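PDB 5GXX: glucanase from Clostridium thermocellum, which probably hydrolyses internal beta-1,4-glucosidic bonds of cellulose as a family 9 endoglucanase of the cellulosome. Local coordinates for residues F94-L99 with D162-Y167; H119-S124 with C541-E546. The protein carries 1 engineered substitution. All blocks are in the same frame, centred on the assembly; numbering follows the deposited sequence.

Interaction 1 of 2, residues F94-L99 with D162-Y167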
# COMPACT_ATOMS: atom_id res chain seq x y z
N PHE A 94 -37.36 22.10 -19.06
CA PHE A 94 -36.49 20.97 -18.76
C PHE A 94 -36.66 20.55 -17.29
O PHE A 94 -36.74 19.36 -16.98
CB PHE A 94 -35.04 21.33 -19.10
CG PHE A 94 -34.09 20.18 -19.01
CD1 PHE A 94 -33.89 19.37 -20.12
CD2 PHE A 94 -33.40 19.91 -17.84
CE1 PHE A 94 -33.03 18.28 -20.07
CE2 PHE A 94 -32.54 18.82 -17.79
CZ PHE A 94 -32.35 18.01 -18.89
N ALA A 95 -36.70 21.53 -16.39
CA ALA A 95 -36.87 21.24 -14.97
C ALA A 95 -38.30 20.76 -14.68
O ALA A 95 -38.48 19.79 -13.94
CB ALA A 95 -36.54 22.47 -14.12
N LEU A 96 -39.29 21.43 -15.25
CA LEU A 96 -40.68 21.03 -15.06
C LEU A 96 -40.92 19.60 -15.55
O LEU A 96 -41.65 18.86 -14.89
CB LEU A 96 -41.66 21.99 -15.74
CG LEU A 96 -41.61 23.40 -15.12
CD1 LEU A 96 -42.57 24.33 -15.83
CD2 LEU A 96 -41.84 23.44 -13.62
N ASP A 97 -40.30 19.20 -16.66
CA ASP A 97 -40.46 17.83 -17.16
C ASP A 97 -40.01 16.81 -16.11
O ASP A 97 -40.64 15.78 -15.92
CB ASP A 97 -39.73 17.62 -18.48
CG ASP A 97 -40.44 18.30 -19.64
OD1 ASP A 97 -41.60 18.72 -19.48
OD2 ASP A 97 -39.83 18.42 -20.73
N TYR A 98 -38.89 17.11 -15.45
CA TYR A 98 -38.39 16.30 -14.35
C TYR A 98 -39.38 16.23 -13.19
O TYR A 98 -39.61 15.13 -12.69
CB TYR A 98 -36.98 16.75 -13.91
CG TYR A 98 -36.53 16.18 -12.58
CD1 TYR A 98 -36.81 16.85 -11.39
CD2 TYR A 98 -35.84 14.98 -12.49
CE1 TYR A 98 -36.41 16.35 -10.16
CE2 TYR A 98 -35.43 14.46 -11.27
CZ TYR A 98 -35.73 15.14 -10.11
OH TYR A 98 -35.34 14.66 -8.88
N LEU A 99 -39.97 17.35 -12.78
CA LEU A 99 -40.91 17.31 -11.66
C LEU A 99 -42.10 16.42 -11.98
O LEU A 99 -42.55 15.65 -11.11
CB LEU A 99 -41.39 18.71 -11.28
CG LEU A 99 -40.30 19.70 -10.86
CD1 LEU A 99 -40.91 21.02 -10.40
CD2 LEU A 99 -39.42 19.09 -9.76
N ASP A 162 -51.10 22.30 -20.37
CA ASP A 162 -52.12 21.69 -19.52
C ASP A 162 -51.63 20.52 -18.68
O ASP A 162 -52.21 20.23 -17.63
CB ASP A 162 -53.36 21.32 -20.34
CG ASP A 162 -54.22 22.53 -20.68
OD1 ASP A 162 -54.32 23.47 -19.85
OD2 ASP A 162 -54.80 22.56 -21.78
N THR A 163 -50.57 19.86 -19.12
CA THR A 163 -49.97 18.76 -18.37
C THR A 163 -49.40 19.32 -17.07
O THR A 163 -49.62 18.76 -16.00
CB THR A 163 -48.87 18.05 -19.19
OG1 THR A 163 -49.47 17.40 -20.32
CG2 THR A 163 -48.12 17.00 -18.38
N TYR A 164 -48.67 20.44 -17.16
CA TYR A 164 -48.09 21.00 -15.95
C TYR A 164 -49.18 21.34 -14.93
O TYR A 164 -49.00 21.10 -13.73
CB TYR A 164 -47.19 22.21 -16.24
CG TYR A 164 -45.95 21.91 -17.07
CD1 TYR A 164 -45.41 20.62 -17.14
CD2 TYR A 164 -45.33 22.91 -17.81
CE1 TYR A 164 -44.29 20.34 -17.92
CE2 TYR A 164 -44.23 22.63 -18.59
CZ TYR A 164 -43.71 21.36 -18.65
OH TYR A 164 -42.60 21.12 -19.42
N LEU A 165 -50.32 21.84 -15.39
CA LEU A 165 -51.42 22.22 -14.51
C LEU A 165 -52.04 20.99 -13.86
O LEU A 165 -52.36 21.00 -12.67
CB LEU A 165 -52.48 23.04 -15.25
CG LEU A 165 -53.70 23.42 -14.40
CD1 LEU A 165 -53.35 24.28 -13.17
CD2 LEU A 165 -54.76 24.11 -15.25
N ARG A 166 -52.18 19.92 -14.64
CA ARG A 166 -52.70 18.66 -14.13
C ARG A 166 -51.85 18.15 -12.96
O ARG A 166 -52.39 17.77 -11.91
CB ARG A 166 -52.78 17.63 -15.26
CG ARG A 166 -53.23 16.24 -14.81
CD ARG A 166 -53.29 15.27 -16.00
NE ARG A 166 -53.54 13.89 -15.60
CZ ARG A 166 -54.75 13.37 -15.35
NH1 ARG A 166 -55.84 14.13 -15.43
NH2 ARG A 166 -54.86 12.10 -15.00
N TYR A 167 -50.53 18.15 -13.15
CA TYR A 167 -49.60 17.69 -12.12
C TYR A 167 -49.47 18.67 -10.97
O TYR A 167 -49.31 18.26 -9.82
CB TYR A 167 -48.24 17.32 -12.72
CG TYR A 167 -48.30 15.97 -13.41
CD1 TYR A 167 -48.85 15.83 -14.68
CD2 TYR A 167 -47.84 14.82 -12.76
CE1 TYR A 167 -48.94 14.58 -15.30
CE2 TYR A 167 -47.92 13.57 -13.37
CZ TYR A 167 -48.46 13.46 -14.64
OH TYR A 167 -48.54 12.22 -15.25
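Tyr164 reaches from helix 162-178 to helix 85-101 and carries nearly the whole contact, laying one ring face against Leu96 and its hydroxyl against Asp97. The tight part is the leucine side. Leu96 CB sits 3.6 Å from Tyr164 CZ and forms a CH-pi contact over the ring face, shifted toward the hydroxyl-bearing rim. The same leucine sends CD1 to within 3.6 Å of Tyr164 CE2, so two of its carbons pack along the tyrosine while the two side chains run roughly perpendicular. Ala65 of helix 58-75 backs Leu96, and Leu152 and Ser156 of helix 142-158 touch Tyr164, which buries this part among four helices.

The other side is looser and polar. Asp97 is exposed, and its CG stands anti to its own carbonyl carbon (chi1 -73°), a turn that brings OD1 across to the phenol. Tyr164 OH donates to Asp97 OD1 at 2.6 Å, the oxygen lying near the plane of the ring. The hydroxyl meets that oxygen from above the carboxylate, 43° out of its plane, and the planes of carboxylate and ring are 51° apart.

This is helix-to-helix packing within the glycosyl hydrolase family 9 region, whose known fold is an alpha/alpha barrel. A buried aromatic ring thus has its hydroxyl directed at an exposed aspartate, where a short bond to the carboxylate satisfies it and, with the leucine on its face, probably limits how far the ring can swing.

Interaction 2 of 2, residues H119-S124 with C541-E546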
# COMPACT_ATOMS: atom_id res chain seq x y z
N HIS A 119 -21.01 14.50 -2.03
CA HIS A 119 -20.11 15.59 -1.69
C HIS A 119 -18.71 15.13 -1.34
O HIS A 119 -17.75 15.90 -1.47
CB HIS A 119 -20.72 16.42 -0.56
CG HIS A 119 -21.94 17.16 -0.99
ND1 HIS A 119 -22.61 18.05 -0.17
CD2 HIS A 119 -22.61 17.16 -2.17
CE1 HIS A 119 -23.64 18.55 -0.82
NE2 HIS A 119 -23.66 18.04 -2.04
N LYS A 120 -18.56 13.87 -0.95
CA LYS A 120 -17.24 13.38 -0.58
C LYS A 120 -16.30 13.25 -1.78
O LYS A 120 -15.08 13.23 -1.63
CB LYS A 120 -17.41 12.03 0.12
CG LYS A 120 -16.24 11.61 0.97
CD LYS A 120 -16.59 10.30 1.68
CE LYS A 120 -15.35 9.49 2.03
NZ LYS A 120 -14.27 10.33 2.61
N TRP A 121 -16.87 13.21 -2.99
CA TRP A 121 -16.11 12.98 -4.21
C TRP A 121 -16.11 14.24 -5.07
O TRP A 121 -17.14 14.91 -5.18
CB TRP A 121 -16.72 11.81 -4.99
CG TRP A 121 -16.06 11.50 -6.31
CD1 TRP A 121 -14.89 10.83 -6.52
CD2 TRP A 121 -16.56 11.86 -7.60
NE1 TRP A 121 -14.63 10.74 -7.87
CE2 TRP A 121 -15.64 11.37 -8.56
CE3 TRP A 121 -17.69 12.55 -8.05
CZ2 TRP A 121 -15.81 11.53 -9.93
CZ3 TRP A 121 -17.87 12.71 -9.42
CH2 TRP A 121 -16.93 12.20 -10.34
N TRP A 122 -14.97 14.52 -5.68
CA TRP A 122 -14.75 15.72 -6.49
C TRP A 122 -14.40 15.24 -7.91
O TRP A 122 -13.35 14.66 -8.14
CB TRP A 122 -13.63 16.60 -5.91
CG TRP A 122 -13.66 18.00 -6.50
CD1 TRP A 122 -12.98 18.44 -7.59
CD2 TRP A 122 -14.46 19.10 -6.05
NE1 TRP A 122 -13.27 19.77 -7.83
CE2 TRP A 122 -14.19 20.19 -6.91
CE3 TRP A 122 -15.37 19.27 -5.00
CZ2 TRP A 122 -14.80 21.44 -6.74
CZ3 TRP A 122 -15.98 20.51 -4.84
CH2 TRP A 122 -15.71 21.56 -5.72
N GLY A 123 -15.31 15.45 -8.86
CA GLY A 123 -15.06 15.06 -10.24
C GLY A 123 -16.28 15.38 -11.09
O GLY A 123 -17.28 15.89 -10.58
N SER A 124 -16.19 15.07 -12.38
CA SER A 124 -17.15 15.53 -13.37
C SER A 124 -18.39 14.64 -13.43
O SER A 124 -18.31 13.41 -13.28
CB SER A 124 -16.48 15.62 -14.74
OG SER A 124 -15.45 16.60 -14.71
N CYS A 541 -10.44 6.32 -16.09
CA CYS A 541 -11.40 7.42 -16.02
C CYS A 541 -10.99 8.44 -14.97
O CYS A 541 -10.30 8.11 -14.00
CB CYS A 541 -12.80 6.88 -15.70
SG CYS A 541 -12.89 5.77 -14.29
N PRO A 542 -11.38 9.71 -15.18
CA PRO A 542 -10.88 10.76 -14.32
C PRO A 542 -11.62 10.87 -12.98
O PRO A 542 -12.21 11.91 -12.67
CB PRO A 542 -11.08 12.01 -15.19
CG PRO A 542 -12.27 11.68 -16.05
CD PRO A 542 -11.92 10.27 -16.45
N ILE A 543 -11.55 9.83 -12.15
CA ILE A 543 -12.35 9.76 -10.92
C ILE A 543 -11.56 9.72 -9.62
O ILE A 543 -12.14 9.66 -8.52
CB ILE A 543 -13.37 8.60 -10.91
CG1 ILE A 543 -12.68 7.23 -10.77
CG2 ILE A 543 -14.30 8.64 -12.13
CD1 ILE A 543 -13.64 6.10 -10.51
N GLY A 544 -10.23 9.72 -9.76
CA GLY A 544 -9.33 9.67 -8.61
C GLY A 544 -7.92 9.29 -9.01
O GLY A 544 -7.61 9.06 -10.19
N GLN A 545 -7.07 9.23 -7.98
CA GLN A 545 -5.65 9.03 -8.14
C GLN A 545 -5.28 7.72 -8.83
O GLN A 545 -4.38 7.70 -9.66
CB GLN A 545 -5.01 9.10 -6.75
CG GLN A 545 -3.49 9.00 -6.75
CD GLN A 545 -2.85 10.21 -7.41
OE1 GLN A 545 -3.27 11.34 -7.21
NE2 GLN A 545 -1.80 9.96 -8.19
N GLU A 546 -6.00 6.64 -8.54
CA GLU A 546 -5.68 5.33 -9.10
C GLU A 546 -6.20 5.19 -10.52
O GLU A 546 -5.56 4.59 -11.38
CB GLU A 546 -6.22 4.20 -8.22
CG GLU A 546 -5.63 4.19 -6.80
CD GLU A 546 -4.12 4.36 -6.79
OE1 GLU A 546 -3.43 3.52 -7.42
OE2 GLU A 546 -3.64 5.33 -6.17
O HOH W 1 -11.88 13.10 -9.99
O HOH W 2 -13.66 14.14 -13.49
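The indole of Trp121 points its N-H edge at the backbone of Ile543, with CG anti to the tryptophan's own backbone N (chi1 177°) to extend the ring across the gap. Trp121 NE1 donates to Ile543 O at 2.8 Å with an N-H...O angle of 161°. The acceptor lies almost in the indole plane, whereas seen from the carbonyl the donor is tilted 25° from the plane of that group. Farther along the same edge, Trp121 CZ2 meets Ile543 CG2 at 3.9 Å, so the isoleucine sits beside the ring, not over it. Gly123 N lies above one face of the indole, the chain having folded back over its own tryptophan.

Water completes the junction. Pro542, centre of an inverse gamma turn, offers its carbonyl to two waters: one also donates to Trp122 O, and the other, which donates to Pro542 O, accepts from Ser124 N with 2.9 Å between that nitrogen and the water oxygen.

Trp121 follows helix 115-120 in the family 9 region, and Ile543 belongs to the loop joining strands 527-534 and 549-557 of the C-terminal beta region; helix 128-131 packs against both side chains through Glu131.

In the fold
Both contacts are largely buried, but they lie in different parts of the fold. Interaction 1 pairs two helices inside the helical family 9 region, with an exposed carboxylate at its margin; interaction 2 joins that region to a loop of the beta-rich part, across 416 intervening residues. They share no helix or strand, and their centres lie 34 Å apart on opposite sides of the chain's centre. In each, an aromatic side chain is the hydrogen-bond donor, and both bonds leave from a ring edge. Only in interaction 1 does an aliphatic side chain of the partner segment also lie over the ring face. The acceptor there is a side-chain carboxylate; at the junction it is a backbone carbonyl, and waters bridge main chains.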